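PDB 3AIZ: DNA polymerase sliding clamp 3 from Sulfolobus tokodaii, which serves as a sliding-clamp subunit, part of a ring around DNA that tethers the polymerase and other proteins to the duplex during replication. Local coordinates for residues 19-24 with 237-242; 35-40 with 44-49; 99-102 with 106-109; 138-143 with 207-212. One frame throughout, in Å; residues are numbered along the deposited sequence.

Contact 1. Residues 19-24 with 237-242; sequences EEFIDE and ADFYIA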
loop_
_atom_site.group_PDB
_atom_site.type_symbol
_atom_site.label_atom_id
_atom_site.label_comp_id
_atom_site.label_asym_id
_atom_site.label_seq_id
_atom_site.Cartn_x
_atom_site.Cartn_y
_atom_site.Cartn_z
ATOM N N GLU C 19 22.206 -22.917 -5.624
ATOM C CA GLU C 19 21.026 -23.633 -5.144
ATOM C C GLU C 19 19.949 -23.706 -6.219
ATOM O O GLU C 19 19.175 -24.661 -6.274
ATOM C CB GLU C 19 20.455 -22.966 -3.891
ATOM C CG GLU C 19 21.154 -23.345 -2.600
ATOM C CD GLU C 19 20.502 -22.711 -1.385
ATOM O OE1 GLU C 19 20.113 -21.526 -1.466
ATOM O OE2 GLU C 19 20.382 -23.398 -0.347
ATOM N N GLU C 20 19.908 -22.687 -7.070
ATOM C CA GLU C 20 18.916 -22.609 -8.133
ATOM C C GLU C 20 19.142 -23.682 -9.194
ATOM O O GLU C 20 18.228 -24.027 -9.942
ATOM C CB GLU C 20 18.947 -21.226 -8.786
ATOM C CG GLU C 20 18.756 -20.066 -7.818
ATOM C CD GLU C 20 17.318 -19.913 -7.353
ATOM O OE1 GLU C 20 16.446 -20.665 -7.837
ATOM O OE2 GLU C 20 17.060 -19.034 -6.504
ATOM N N PHE C 21 20.360 -24.213 -9.252
ATOM C CA PHE C 21 20.732 -25.147 -10.310
ATOM C C PHE C 21 20.981 -26.574 -9.824
ATOM O O PHE C 21 20.517 -27.533 -10.440
ATOM C CB PHE C 21 21.959 -24.632 -11.064
ATOM C CG PHE C 21 21.746 -23.305 -11.730
ATOM C CD1 PHE C 21 22.021 -22.126 -11.058
ATOM C CD2 PHE C 21 21.259 -23.236 -13.025
ATOM C CE1 PHE C 21 21.821 -20.902 -11.667
ATOM C CE2 PHE C 21 21.057 -22.015 -13.639
ATOM C CZ PHE C 21 21.338 -20.847 -12.958
ATOM N N ILE C 22 21.715 -26.717 -8.725
ATOM C CA ILE C 22 22.120 -28.039 -8.259
ATOM C C ILE C 22 21.864 -28.265 -6.770
ATOM O O ILE C 22 21.749 -27.315 -5.997
ATOM C CB ILE C 22 23.603 -28.305 -8.571
ATOM C CG1 ILE C 22 24.484 -27.241 -7.917
ATOM C CG2 ILE C 22 23.831 -28.319 -10.071
ATOM C CD1 ILE C 22 25.939 -27.337 -8.315
ATOM N N ASP C 23 21.780 -29.535 -6.382
ATOM C CA ASP C 23 21.516 -29.911 -4.996
ATOM C C ASP C 23 22.802 -30.157 -4.217
ATOM O O ASP C 23 22.955 -29.689 -3.089
ATOM C CB ASP C 23 20.632 -31.160 -4.939
ATOM C CG ASP C 23 19.224 -30.902 -5.436
ATOM O OD1 ASP C 23 18.807 -29.723 -5.467
ATOM O OD2 ASP C 23 18.533 -31.879 -5.792
ATOM N N GLU C 24 23.720 -30.903 -4.821
ATOM C CA GLU C 24 25.005 -31.196 -4.199
ATOM C C GLU C 24 26.133 -30.547 -4.987
ATOM O O GLU C 24 26.156 -30.607 -6.215
ATOM C CB GLU C 24 25.224 -32.710 -4.110
ATOM C CG GLU C 24 26.633 -33.128 -3.695
ATOM C CD GLU C 24 27.598 -33.227 -4.869
ATOM O OE1 GLU C 24 27.173 -33.668 -5.961
ATOM O OE2 GLU C 24 28.785 -32.872 -4.699
ATOM N N ALA C 237 32.753 -16.885 -12.208
ATOM C CA ALA C 237 31.683 -17.867 -12.112
ATOM C C ALA C 237 31.013 -17.996 -13.474
ATOM O O ALA C 237 30.210 -17.148 -13.860
ATOM C CB ALA C 237 30.674 -17.452 -11.055
ATOM N N ASP C 238 31.352 -19.052 -14.205
ATOM C CA ASP C 238 30.831 -19.242 -15.553
ATOM C C ASP C 238 29.518 -20.014 -15.568
ATOM O O ASP C 238 29.381 -21.043 -14.907
ATOM C CB ASP C 238 31.862 -19.953 -16.435
ATOM C CG ASP C 238 33.048 -19.071 -16.774
ATOM O OD1 ASP C 238 32.964 -17.844 -16.553
ATOM O OD2 ASP C 238 34.066 -19.604 -17.267
ATOM N N PHE C 239 28.556 -19.507 -16.330
ATOM C CA PHE C 239 27.288 -20.196 -16.530
ATOM C C PHE C 239 27.042 -20.428 -18.017
ATOM O O PHE C 239 26.801 -19.484 -18.769
ATOM C CB PHE C 239 26.136 -19.394 -15.922
ATOM C CG PHE C 239 26.201 -19.277 -14.426
ATOM C CD1 PHE C 239 27.012 -18.329 -13.825
ATOM C CD2 PHE C 239 25.448 -20.114 -13.620
ATOM C CE1 PHE C 239 27.073 -18.219 -12.450
ATOM C CE2 PHE C 239 25.506 -20.009 -12.243
ATOM C CZ PHE C 239 26.319 -19.059 -11.658
ATOM N N TYR C 240 27.118 -21.687 -18.440
ATOM C CA TYR C 240 26.839 -22.047 -19.824
ATOM C C TYR C 240 25.405 -22.544 -19.958
ATOM O O TYR C 240 25.056 -23.601 -19.431
ATOM C CB TYR C 240 27.811 -23.125 -20.310
ATOM C CG TYR C 240 29.263 -22.705 -20.290
ATOM C CD1 TYR C 240 30.000 -22.749 -19.114
ATOM C CD2 TYR C 240 29.898 -22.273 -21.446
ATOM C CE1 TYR C 240 31.327 -22.370 -19.089
ATOM C CE2 TYR C 240 31.228 -21.891 -21.430
ATOM C CZ TYR C 240 31.937 -21.943 -20.249
ATOM O OH TYR C 240 33.260 -21.565 -20.220
ATOM N N ILE C 241 24.579 -21.782 -20.665
ATOM C CA ILE C 241 23.178 -22.141 -20.848
ATOM C C ILE C 241 22.903 -22.586 -22.282
ATOM O O ILE C 241 23.209 -21.868 -23.232
ATOM C CB ILE C 241 22.250 -20.972 -20.480
ATOM C CG1 ILE C 241 22.598 -20.446 -19.086
ATOM C CG2 ILE C 241 20.793 -21.401 -20.550
ATOM C CD1 ILE C 241 21.753 -19.278 -18.646
ATOM N N ALA C 242 22.325 -23.774 -22.427
ATOM C CA ALA C 242 22.067 -24.356 -23.741
ATOM C C ALA C 242 21.080 -23.526 -24.559
ATOM O O ALA C 242 20.187 -22.887 -24.004
ATOM C CB ALA C 242 21.569 -25.787 -23.597
#
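In the middle of the clamp subunit, the loop that follows helix 8-18 sends Phe-21 against Phe-239 of strand 235-241, near the end of the chain. The two backbones stay well separated, 10.3 Å between the CA atoms of Phe-21 and Phe-239, a gap suited to two long, purely apolar side chains. The closest atoms are CE1 of Phe-21 and CE2 of Phe-239, 3.8 Å apart. The planes are inclined at 45°, with the ring centroids 5.6 Å apart, an oblique aromatic pair. In both residues CG stands anti to the carbonyl carbon (chi1 -61° in Phe-21, -66° in Phe-239), and the CB of each is directed at the other segment, which carries the rings into the gap from the two sides. The pair marks the junction typical of the PCNA fold, where the N-terminal and C-terminal halves share one antiparallel sheet: strand 235-241 runs beside strand 45-52, and both phenylalanines also pack on Ile-47 of that strand. Phe-21 further touches Thr-45 and Thr-205, so its buried ring is wedged between parts of both halves. Asp-238, on the other face of strand 235-241, forms a salt bridge with Arg-228, while at the loop surface Glu-20 pairs with Lys-207.

Contact 2. Residues 35-40 with 44-49; sequences KIRGID and VTFIDI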
loop_
_atom_site.group_PDB
_atom_site.type_symbol
_atom_site.label_atom_id
_atom_site.label_comp_id
_atom_site.label_asym_id
_atom_site.label_seq_id
_atom_site.Cartn_x
_atom_site.Cartn_y
_atom_site.Cartn_z
ATOM N N LYS C 35 38.065 -24.657 -6.862
ATOM C CA LYS C 35 37.323 -24.918 -8.089
ATOM C C LYS C 35 35.989 -25.579 -7.773
ATOM O O LYS C 35 35.930 -26.566 -7.043
ATOM C CB LYS C 35 38.137 -25.796 -9.042
ATOM C CG LYS C 35 39.417 -25.143 -9.538
ATOM C CD LYS C 35 40.179 -26.059 -10.480
ATOM C CE LYS C 35 41.467 -25.408 -10.958
ATOM N NZ LYS C 35 42.190 -26.266 -11.937
ATOM N N ILE C 36 34.918 -25.017 -8.317
ATOM C CA ILE C 36 33.585 -25.571 -8.134
ATOM C C ILE C 36 32.950 -25.780 -9.496
ATOM O O ILE C 36 32.967 -24.888 -10.341
ATOM C CB ILE C 36 32.690 -24.644 -7.295
ATOM C CG1 ILE C 36 33.343 -24.349 -5.945
ATOM C CG2 ILE C 36 31.315 -25.263 -7.105
ATOM C CD1 ILE C 36 32.601 -23.322 -5.129
ATOM N N ARG C 37 32.392 -26.964 -9.708
ATOM C CA ARG C 37 31.855 -27.322 -11.010
ATOM C C ARG C 37 30.628 -28.207 -10.864
ATOM O O ARG C 37 30.674 -29.236 -10.190
ATOM C CB ARG C 37 32.929 -28.030 -11.835
ATOM C CG ARG C 37 32.456 -28.543 -13.177
ATOM C CD ARG C 37 33.627 -29.058 -13.994
ATOM N NE ARG C 37 34.616 -28.013 -14.243
ATOM C CZ ARG C 37 35.692 -28.173 -15.006
ATOM N NH1 ARG C 37 35.919 -29.338 -15.597
ATOM N NH2 ARG C 37 36.541 -27.167 -15.180
ATOM N N GLY C 38 29.531 -27.801 -11.494
ATOM C CA GLY C 38 28.295 -28.556 -11.429
ATOM C C GLY C 38 27.477 -28.451 -12.699
ATOM O O GLY C 38 27.811 -27.684 -13.602
ATOM N N ILE C 39 26.401 -29.226 -12.768
ATOM C CA ILE C 39 25.513 -29.203 -13.922
ATOM C C ILE C 39 24.090 -29.569 -13.508
ATOM O O ILE C 39 23.860 -30.608 -12.892
ATOM C CB ILE C 39 26.008 -30.154 -15.033
ATOM C CG1 ILE C 39 25.087 -30.088 -16.251
ATOM C CG2 ILE C 39 26.115 -31.580 -14.514
ATOM C CD1 ILE C 39 25.519 -30.996 -17.383
ATOM N N ASP C 40 23.139 -28.701 -13.838
ATOM C CA ASP C 40 21.748 -28.904 -13.442
ATOM C C ASP C 40 21.172 -30.198 -14.017
ATOM O O ASP C 40 21.674 -30.717 -15.013
ATOM C CB ASP C 40 20.889 -27.696 -13.836
ATOM C CG ASP C 40 20.941 -27.398 -15.322
ATOM O OD1 ASP C 40 21.602 -28.152 -16.065
ATOM O OD2 ASP C 40 20.316 -26.403 -15.747
ATOM N N VAL C 44 20.918 -28.432 -19.019
ATOM C CA VAL C 44 20.866 -27.204 -19.801
ATOM C C VAL C 44 21.964 -26.241 -19.363
ATOM O O VAL C 44 22.563 -25.551 -20.187
ATOM C CB VAL C 44 19.494 -26.508 -19.669
ATOM C CG1 VAL C 44 19.547 -25.103 -20.249
ATOM C CG2 VAL C 44 18.410 -27.329 -20.351
ATOM N N THR C 45 22.228 -26.203 -18.061
ATOM C CA THR C 45 23.210 -25.277 -17.512
ATOM C C THR C 45 24.438 -25.990 -16.957
ATOM O O THR C 45 24.325 -26.893 -16.130
ATOM C CB THR C 45 22.605 -24.407 -16.397
ATOM O OG1 THR C 45 21.462 -23.705 -16.900
ATOM C CG2 THR C 45 23.628 -23.404 -15.890
ATOM N N PHE C 46 25.612 -25.579 -17.423
ATOM C CA PHE C 46 26.868 -26.072 -16.880
ATOM C C PHE C 46 27.586 -24.935 -16.173
ATOM O O PHE C 46 27.748 -23.852 -16.732
ATOM C CB PHE C 46 27.756 -26.651 -17.981
ATOM C CG PHE C 46 29.166 -26.918 -17.539
ATOM C CD1 PHE C 46 30.186 -26.042 -17.870
ATOM C CD2 PHE C 46 29.470 -28.037 -16.784
ATOM C CE1 PHE C 46 31.483 -26.282 -17.464
ATOM C CE2 PHE C 46 30.764 -28.281 -16.374
ATOM C CZ PHE C 46 31.772 -27.403 -16.714
ATOM N N ILE C 47 28.019 -25.187 -14.943
ATOM C CA ILE C 47 28.606 -24.144 -14.116
ATOM C C ILE C 47 30.074 -24.416 -13.816
ATOM O O ILE C 47 30.429 -25.478 -13.307
ATOM C CB ILE C 47 27.833 -23.990 -12.796
ATOM C CG1 ILE C 47 26.336 -23.834 -13.081
ATOM C CG2 ILE C 47 28.370 -22.812 -11.998
ATOM C CD1 ILE C 47 25.481 -23.723 -11.842
ATOM N N ASP C 48 30.924 -23.447 -14.134
ATOM C CA ASP C 48 32.355 -23.574 -13.893
ATOM C C ASP C 48 32.873 -22.378 -13.101
ATOM O O ASP C 48 33.009 -21.277 -13.636
ATOM C CB ASP C 48 33.107 -23.697 -15.217
ATOM C CG ASP C 48 34.584 -23.956 -15.021
ATOM O OD1 ASP C 48 34.937 -24.707 -14.088
ATOM O OD2 ASP C 48 35.391 -23.410 -15.803
ATOM N N ILE C 49 33.165 -22.602 -11.824
ATOM C CA ILE C 49 33.610 -21.532 -10.941
ATOM C C ILE C 49 35.061 -21.707 -10.510
ATOM O O ILE C 49 35.504 -22.816 -10.213
ATOM C CB ILE C 49 32.725 -21.441 -9.684
ATOM C CG1 ILE C 49 31.265 -21.204 -10.076
ATOM C CG2 ILE C 49 33.220 -20.336 -8.763
ATOM C CD1 ILE C 49 30.308 -21.198 -8.902
#
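Arg-37 and Asp-48 sit opposite each other as a non-hydrogen-bonded antiparallel pair, and their side chains run out side by side to a salt bridge. NH2 of Arg-37 lies 3.1 Å from OD1 of Asp-48; the acceptor is close to the guanidinium plane, but the donor comes from above the carboxylate, 53° out of its plane. A weak bond from NE reaches the same oxygen. A bend at chi3 (-60°) brings the guanidinium back to Asp-48, while the aliphatic part of Arg-37 packs beside the Phe-46 ring, CG 3.6 Å from CE2 of Phe-46. Ile-39 CB meets that ring at its edge.

Toward the turn, the carboxylate of Asp-40 accepts from the backbone: Thr-45 N gives a bond of 2.9 Å to Asp-40 OD1, on the syn side of the carboxylate, and Thr-45 OG1 adds a weak one to OD2.

Paired amides hold these side chains in register. Ile-49 N donates to Ile-36 O at 2.7 Å, and Ile-47 N to Gly-38 O at 2.8 Å, each bond having its return partner. Ile-36, Ile-47 and Ile-49 lie on the opposite face from Arg-37, where branched apolar chains suit packing on helix 8-18; CB of Ile-36 is 4.0 Å from CB of Ile-49. On the Arg-37 face, Thr-121 touches Arg-37 while Ile-119 and Pro-122 touch Phe-46, so the interdomain connector lies over this face. The whole is a beta hairpin in the central sheet of a PCNA-type clamp.

Contact 3. Residues 99-102 with 106-109; sequences VTLD and ERTF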
loop_
_atom_site.group_PDB
_atom_site.type_symbol
_atom_site.label_atom_id
_atom_site.label_comp_id
_atom_site.label_asym_id
_atom_site.label_seq_id
_atom_site.Cartn_x
_atom_site.Cartn_y
_atom_site.Cartn_z
ATOM N N VAL C 99 32.544 -25.337 8.839
ATOM C CA VAL C 99 32.286 -23.926 8.590
ATOM C C VAL C 99 32.296 -23.170 9.913
ATOM O O VAL C 99 31.478 -23.434 10.794
ATOM C CB VAL C 99 30.931 -23.712 7.893
ATOM C CG1 VAL C 99 30.795 -22.272 7.429
ATOM C CG2 VAL C 99 30.786 -24.663 6.719
ATOM N N THR C 100 33.228 -22.233 10.052
ATOM C CA THR C 100 33.360 -21.474 11.288
ATOM C C THR C 100 33.084 -19.992 11.073
ATOM O O THR C 100 33.908 -19.275 10.506
ATOM C CB THR C 100 34.762 -21.633 11.899
ATOM O OG1 THR C 100 35.025 -23.020 12.141
ATOM C CG2 THR C 100 34.862 -20.866 13.208
ATOM N N LEU C 101 31.922 -19.538 11.528
ATOM C CA LEU C 101 31.574 -18.127 11.452
ATOM C C LEU C 101 32.115 -17.392 12.674
ATOM O O LEU C 101 31.861 -17.789 13.811
ATOM C CB LEU C 101 30.058 -17.952 11.354
ATOM C CG LEU C 101 29.378 -18.722 10.224
ATOM C CD1 LEU C 101 27.910 -18.351 10.135
ATOM C CD2 LEU C 101 30.077 -18.454 8.903
ATOM N N ASP C 102 32.867 -16.324 12.434
ATOM C CA ASP C 102 33.492 -15.577 13.516
ATOM C C ASP C 102 33.099 -14.105 13.471
ATOM O O ASP C 102 33.493 -13.374 12.562
ATOM C CB ASP C 102 35.014 -15.721 13.448
ATOM C CG ASP C 102 35.708 -15.201 14.693
ATOM O OD1 ASP C 102 35.059 -14.487 15.488
ATOM O OD2 ASP C 102 36.905 -15.507 14.878
ATOM N N GLU C 106 31.695 -16.787 18.220
ATOM C CA GLU C 106 32.263 -17.805 17.346
ATOM C C GLU C 106 31.395 -19.060 17.330
ATOM O O GLU C 106 30.918 -19.509 18.372
ATOM C CB GLU C 106 33.692 -18.146 17.771
ATOM C CG GLU C 106 34.460 -18.966 16.750
ATOM C CD GLU C 106 35.897 -19.211 17.165
ATOM O OE1 GLU C 106 36.171 -19.203 18.384
ATOM O OE2 GLU C 106 36.749 -19.412 16.272
ATOM N N ARG C 107 31.194 -19.619 16.143
ATOM C CA ARG C 107 30.326 -20.778 15.978
ATOM C C ARG C 107 30.813 -21.663 14.835
ATOM O O ARG C 107 31.265 -21.167 13.805
ATOM C CB ARG C 107 28.889 -20.321 15.720
ATOM C CG ARG C 107 28.764 -19.305 14.594
ATOM C CD ARG C 107 27.402 -18.632 14.597
ATOM N NE ARG C 107 27.274 -17.633 13.539
ATOM C CZ ARG C 107 27.852 -16.436 13.568
ATOM N NH1 ARG C 107 27.679 -15.589 12.564
ATOM N NH2 ARG C 107 28.610 -16.088 14.597
ATOM N N THR C 108 30.719 -22.976 15.022
ATOM C CA THR C 108 31.192 -23.922 14.017
ATOM C C THR C 108 30.150 -24.976 13.654
ATOM O O THR C 108 29.724 -25.763 14.500
ATOM C CB THR C 108 32.482 -24.631 14.469
ATOM O OG1 THR C 108 33.558 -23.685 14.517
ATOM C CG2 THR C 108 32.842 -25.748 13.500
ATOM N N PHE C 109 29.745 -24.980 12.388
ATOM C CA PHE C 109 28.852 -26.005 11.866
ATOM C C PHE C 109 29.665 -27.075 11.144
ATOM O O PHE C 109 30.712 -26.788 10.565
ATOM C CB PHE C 109 27.837 -25.394 10.899
ATOM C CG PHE C 109 26.880 -24.433 11.542
ATOM C CD1 PHE C 109 27.240 -23.113 11.753
ATOM C CD2 PHE C 109 25.613 -24.844 11.917
ATOM C CE1 PHE C 109 26.359 -22.227 12.337
ATOM C CE2 PHE C 109 24.727 -23.961 12.500
ATOM C CZ PHE C 109 25.101 -22.651 12.712
#
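Glu-106 begins the returning strand opposite Asp-102, with Glu-106 OE2 4.1 Å from Asp-102 OD2. Two like charges so near each other would probably be costly alone, but OD1 of Asp-102 forms a salt bridge with Lys-185 of the neighbouring DNA polymerase sliding clamp B chain. The methylene CG of Glu-106 rests beside CG2 of Thr-100.

Arg-107 follows on the other face and is hydrogen-bonded to Leu-101 through both its N-H and its C=O, its N donating to Leu-101 O at 3.0 Å. Its CG occupies the place between backbone N and carbonyl carbon (chi1 52°), and from there the chain runs extended to NE and folds over Leu-101, whose CB sits over the centre of the guanidinium, 3.5 Å from CZ of Arg-107. CB and CD1 of Leu-101 thus give the flat cation an apolar surface, while the charge is met by Asp-85 at NH1 and by Tyr-105 through a cation-pi contact.

These residues form one arm of the hairpin 97-102/106-111, at the edge of the N-terminal domain's sheet. As in the head-to-tail joints of PCNA rings, residues 106-109 pair antiparallel with a strand of the clamp B chain, and the sheet runs on across the interface.

Thr-108 returns to the face of Glu-106, and its OG1 shares a 2.9 Å hydrogen bond with OG1 of Thr-100; small hydroxyls suit this non-hydrogen-bonded pair. Phe-109 accepts a hydrogen bond from Val-99 N at its O (2.9 Å) and donates one from its N to Val-99 O (2.8 Å); its buried ring packs on Val-77 and meets Tyr-177 of the clamp B chain.

Contact 4. Residues 138-143 with 207-212; sequences TFTDII and KMRKPS
Thr-140, on helix 136-149, and Arg-209, in the loop leading to strand 214-220, bring their CA atoms within 6.2 Å, the closest CA pair of the two segments. Arg-209 sets off with CG anti to N (chi1 171°), then bends at chi3 so that its guanidinium comes to lie against the helix. Thr-140 OG1 sits over the centre of that group, 3.3 Å from CZ of Arg-209, without a hydrogen bond to it; the hydroxyl is instead bonded to the carbonyl of Thr-136 one turn back, a common role for threonine inside a helix. At the guanidinium edge, Asp-141 OD1 takes a 2.7 Å bond from Arg-209 NH2 and a weak one from NH1, the donor NH2 lying 56° above the carboxylate plane. Asp-144, further along the helix, pairs with NH1 as well, so two acids on one helix share the arginine. Around the contact, Phe-139 packs on strands 214-220 and 223-231, Ile-142 rests on strand 172-178, and on the loop side Met-208 and Pro-211 touch helix 8-18 of the N-terminal domain.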
loop_
_atom_site.group_PDB
_atom_site.type_symbol
_atom_site.label_atom_id
_atom_site.label_comp_id
_atom_site.label_asym_id
_atom_site.label_seq_id
_atom_site.Cartn_x
_atom_site.Cartn_y
_atom_site.Cartn_z
ATOM N N THR C 138 24.026 -3.654 -12.850
ATOM C CA THR C 138 23.187 -3.198 -13.951
ATOM C C THR C 138 22.537 -4.378 -14.664
ATOM O O THR C 138 21.353 -4.339 -15.000
ATOM C CB THR C 138 23.996 -2.384 -14.977
ATOM O OG1 THR C 138 24.621 -1.270 -14.328
ATOM C CG2 THR C 138 23.090 -1.877 -16.088
ATOM N N PHE C 139 23.318 -5.429 -14.889
ATOM C CA PHE C 139 22.835 -6.597 -15.613
ATOM C C PHE C 139 21.809 -7.386 -14.811
ATOM O O PHE C 139 20.745 -7.735 -15.324
ATOM C CB PHE C 139 23.999 -7.506 -16.016
ATOM C CG PHE C 139 23.568 -8.769 -16.704
ATOM C CD1 PHE C 139 23.106 -8.740 -18.009
ATOM C CD2 PHE C 139 23.624 -9.987 -16.046
ATOM C CE1 PHE C 139 22.706 -9.901 -18.643
ATOM C CE2 PHE C 139 23.227 -11.152 -16.677
ATOM C CZ PHE C 139 22.767 -11.108 -17.976
ATOM N N THR C 140 22.131 -7.668 -13.552
ATOM C CA THR C 140 21.238 -8.435 -12.691
ATOM C C THR C 140 19.897 -7.728 -12.490
ATOM O O THR C 140 18.845 -8.367 -12.527
ATOM C CB THR C 140 21.884 -8.751 -11.326
ATOM O OG1 THR C 140 22.363 -7.543 -10.724
ATOM C CG2 THR C 140 23.044 -9.721 -11.501
ATOM N N ASP C 141 19.938 -6.414 -12.283
ATOM C CA ASP C 141 18.715 -5.620 -12.191
ATOM C C ASP C 141 17.800 -5.919 -13.371
ATOM O O ASP C 141 16.627 -6.245 -13.195
ATOM C CB ASP C 141 19.039 -4.123 -12.158
ATOM C CG ASP C 141 19.471 -3.644 -10.785
ATOM O OD1 ASP C 141 19.147 -4.320 -9.786
ATOM O OD2 ASP C 141 20.124 -2.581 -10.704
ATOM N N ILE C 142 18.348 -5.807 -14.576
ATOM C CA ILE C 142 17.596 -6.076 -15.794
ATOM C C ILE C 142 17.092 -7.515 -15.818
ATOM O O ILE C 142 15.981 -7.787 -16.270
ATOM C CB ILE C 142 18.452 -5.805 -17.044
ATOM C CG1 ILE C 142 18.823 -4.321 -17.111
ATOM C CG2 ILE C 142 17.718 -6.238 -18.306
ATOM C CD1 ILE C 142 19.646 -3.950 -18.321
ATOM N N ILE C 143 17.914 -8.430 -15.320
ATOM C CA ILE C 143 17.543 -9.837 -15.250
ATOM C C ILE C 143 16.365 -10.057 -14.302
ATOM O O ILE C 143 15.436 -10.803 -14.614
ATOM C CB ILE C 143 18.734 -10.705 -14.814
ATOM C CG1 ILE C 143 19.822 -10.667 -15.884
ATOM C CG2 ILE C 143 18.295 -12.132 -14.585
ATOM C CD1 ILE C 143 19.329 -11.092 -17.250
ATOM N N LYS C 207 21.385 -13.613 -8.314
ATOM C CA LYS C 207 21.938 -13.524 -6.966
ATOM C C LYS C 207 23.466 -13.488 -6.954
ATOM O O LYS C 207 24.089 -13.677 -5.909
ATOM C CB LYS C 207 21.414 -14.658 -6.076
ATOM C CG LYS C 207 20.118 -14.316 -5.350
ATOM C CD LYS C 207 19.642 -15.455 -4.460
ATOM C CE LYS C 207 18.741 -16.421 -5.214
ATOM N NZ LYS C 207 19.426 -17.045 -6.380
ATOM N N MET C 208 24.062 -13.247 -8.119
ATOM C CA MET C 208 25.502 -13.036 -8.217
ATOM C C MET C 208 25.815 -11.550 -8.081
ATOM O O MET C 208 26.975 -11.140 -8.128
ATOM C CB MET C 208 26.041 -13.567 -9.547
ATOM C CG MET C 208 26.089 -15.085 -9.651
ATOM S SD MET C 208 27.285 -15.837 -8.528
ATOM C CE MET C 208 28.774 -14.949 -8.978
ATOM N N ARG C 209 24.764 -10.754 -7.911
ATOM C CA ARG C 209 24.879 -9.304 -7.788
ATOM C C ARG C 209 26.012 -8.863 -6.864
ATOM O O ARG C 209 26.959 -8.209 -7.300
ATOM C CB ARG C 209 23.558 -8.714 -7.291
ATOM C CG ARG C 209 23.626 -7.239 -6.931
ATOM C CD ARG C 209 22.318 -6.776 -6.310
ATOM N NE ARG C 209 21.173 -7.214 -7.104
ATOM C CZ ARG C 209 20.669 -6.531 -8.125
ATOM N NH1 ARG C 209 19.628 -7.009 -8.796
ATOM N NH2 ARG C 209 21.206 -5.368 -8.476
ATOM N N LYS C 210 25.906 -9.221 -5.589
ATOM C CA LYS C 210 26.879 -8.791 -4.588
ATOM C C LYS C 210 28.315 -9.241 -4.874
ATOM O O LYS C 210 29.223 -8.411 -4.935
ATOM C CB LYS C 210 26.446 -9.236 -3.188
ATOM C CG LYS C 210 25.169 -8.577 -2.694
ATOM C CD LYS C 210 24.783 -9.089 -1.315
ATOM C CE LYS C 210 25.933 -8.944 -0.330
ATOM N NZ LYS C 210 26.384 -7.530 -0.202
ATOM N N PRO C 211 28.527 -10.557 -5.049
ATOM C CA PRO C 211 29.886 -11.087 -5.216
ATOM C C PRO C 211 30.585 -10.573 -6.472
ATOM O O PRO C 211 31.785 -10.309 -6.437
ATOM C CB PRO C 211 29.664 -12.599 -5.339
ATOM C CG PRO C 211 28.309 -12.844 -4.781
ATOM C CD PRO C 211 27.516 -11.625 -5.102
ATOM N N SER C 212 29.840 -10.436 -7.564
ATOM C CA SER C 212 30.432 -10.109 -8.857
ATOM C C SER C 212 30.400 -8.613 -9.162
ATOM O O SER C 212 29.359 -7.968 -9.046
ATOM C CB SER C 212 29.730 -10.890 -9.973
ATOM O OG SER C 212 30.371 -10.696 -11.222
#

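Overall arrangement
Starting from the N terminus, the chain passes helix 8-18 and opens contact 1 at residues 19-24, which closes only at strand 235-241, so the other three contacts all nest within its loop. Contact 2 closes first, a short hairpin in the central sheet; contact 3 follows as a second hairpin at the subunit edge, and contact 4 closes a longer loop inside the C-terminal domain. These three are in series and none cross. Contacts 1 and 2 share neighbouring strands, joined by backbone bonds, while contact 4 touches contact 1 partly through packing of Ala-237 on Met-208. Contact 3 stands apart, its centre about 27 Å from that of contact 1, at the edge where the clamp B chain joins.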